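Local coordinates for protein acetyltransferase of GNAT family (Staphylococcus aureus subsp. aureus Mu50, PDB 3D8P) that probably transfers an acetyl group from acetyl-CoA to an as yet unidentified acceptor, as other members of the GNAT family do, at residues F20-S23 against I24-N27. Numbering follows the deposited sequence.
Sequences FILS and IQKN
The CD1 methyl of I24 sits over one face of the F20 ring, 3.9 Å from its centroid and displaced toward the rim near CZ, a CH-pi contact. With CG of F20 anti to its own backbone nitrogen (chi1 176°), the ring leans along the helix to meet I24. The F20 carbonyl is gripped twice: weakly by I24 N, 3.3 Å from F20 O, and by the S23 hydroxyl, folded back by a chi1 of 69° to put OG 3.0 Å from F20 O. One position on, I21 and Q25 run side by side, and the flat amide of Q25 rests on the I21 methyl, CG2 to NE2 3.6 Å; its oxygen reaches L22, OE1 to CD2 3.6 Å, while NE2 donates a hydrogen bond to OE1 of Q38. K26 packs its CD loosely against L22 CD2 and then bends at chi3 and chi4, sending NZ to the I33 carbonyl. The backbone bond from Q25 N to I21 O (2.9 Å) is nearly straight; those from K26 N to L22 O and N27 N to S23 O bend progressively, the last to 139°, as the helix widens into a pi-type turn at 24-27. These i to i+4 pairs fill most of the C-terminal half of helix 14-28, whose F20, I21, I24 and Q25 face the GNAT sheet, packing onto F85 of strand 78-86, with F20 also touching I65 and T68 of strand 65-73.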
loop_
_atom_site.group_PDB
_atom_site.type_symbol
_atom_site.label_atom_id
_atom_site.label_comp_id
_atom_site.label_asym_id
_atom_site.label_seq_id
_atom_site.Cartn_x
_atom_site.Cartn_y
_atom_site.Cartn_z
ATOM N N PHE A 20 -10.772 1.839 8.712
ATOM C CA PHE A 20 -10.414 0.537 8.129
ATOM C C PHE A 20 -8.969 0.174 8.430
ATOM O O PHE A 20 -8.682 -0.881 8.961
ATOM C CB PHE A 20 -10.651 0.571 6.605
ATOM C CG PHE A 20 -10.232 -0.676 5.874
ATOM C CD1 PHE A 20 -11.062 -1.782 5.829
ATOM C CD2 PHE A 20 -9.022 -0.734 5.210
ATOM C CE1 PHE A 20 -10.679 -2.913 5.146
ATOM C CE2 PHE A 20 -8.640 -1.870 4.526
ATOM C CZ PHE A 20 -9.471 -2.952 4.489
ATOM N N ILE A 21 -8.050 1.055 8.077
ATOM C CA ILE A 21 -6.643 0.811 8.307
ATOM C C ILE A 21 -6.366 0.647 9.822
ATOM O O ILE A 21 -5.771 -0.347 10.246
ATOM C CB ILE A 21 -5.802 1.932 7.638
ATOM C CG1 ILE A 21 -5.918 1.806 6.111
ATOM C CG2 ILE A 21 -4.368 1.855 8.079
ATOM C CD1 ILE A 21 -5.079 2.788 5.272
ATOM N N LEU A 22 -6.830 1.597 10.632
ATOM C CA LEU A 22 -6.624 1.563 12.073
ATOM C C LEU A 22 -7.183 0.333 12.788
ATOM O O LEU A 22 -6.571 -0.136 13.745
ATOM C CB LEU A 22 -7.218 2.818 12.741
ATOM C CG LEU A 22 -6.482 4.153 12.595
ATOM C CD1 LEU A 22 -7.335 5.307 13.200
ATOM C CD2 LEU A 22 -5.116 4.073 13.241
ATOM N N SER A 23 -8.346 -0.167 12.366
ATOM C CA SER A 23 -8.923 -1.376 12.988
ATOM C C SER A 23 -8.033 -2.597 12.729
ATOM O O SER A 23 -7.795 -3.386 13.633
ATOM C CB SER A 23 -10.365 -1.652 12.506
ATOM O OG SER A 23 -10.378 -2.058 11.133
ATOM N N ILE A 24 -7.540 -2.739 11.499
ATOM C CA ILE A 24 -6.607 -3.819 11.155
ATOM C C ILE A 24 -5.283 -3.706 11.937
ATOM O O ILE A 24 -4.837 -4.675 12.561
ATOM C CB ILE A 24 -6.322 -3.841 9.614
ATOM C CG1 ILE A 24 -7.612 -4.148 8.823
ATOM C CG2 ILE A 24 -5.227 -4.883 9.273
ATOM C CD1 ILE A 24 -7.425 -4.079 7.310
ATOM N N GLN A 25 -4.649 -2.538 11.863
ATOM C CA GLN A 25 -3.379 -2.261 12.553
ATOM C C GLN A 25 -3.433 -2.498 14.060
ATOM O O GLN A 25 -2.565 -3.191 14.625
ATOM C CB GLN A 25 -2.969 -0.797 12.359
ATOM C CG GLN A 25 -2.349 -0.455 11.042
ATOM C CD GLN A 25 -2.218 1.050 10.847
ATOM O OE1 GLN A 25 -2.905 1.832 11.502
ATOM N NE2 GLN A 25 -1.355 1.459 9.934
ATOM N N LYS A 26 -4.449 -1.907 14.700
ATOM C CA LYS A 26 -4.543 -1.871 16.169
ATOM C C LYS A 26 -5.272 -3.046 16.779
ATOM O O LYS A 26 -4.861 -3.564 17.812
ATOM C CB LYS A 26 -5.244 -0.585 16.631
ATOM C CG LYS A 26 -4.563 0.703 16.147
ATOM C CD LYS A 26 -5.240 1.986 16.658
ATOM C CE LYS A 26 -5.109 2.163 18.173
ATOM N NZ LYS A 26 -3.683 2.224 18.612
ATOM N N ASN A 27 -6.383 -3.436 16.167
ATOM C CA ASN A 27 -7.196 -4.513 16.711
ATOM C C ASN A 27 -6.692 -5.885 16.326
ATOM O O ASN A 27 -6.575 -6.763 17.186
ATOM C CB ASN A 27 -8.666 -4.384 16.295
ATOM C CG ASN A 27 -9.333 -3.137 16.860
ATOM O OD1 ASN A 27 -9.033 -2.698 17.981
ATOM N ND2 ASN A 27 -10.265 -2.579 16.096
#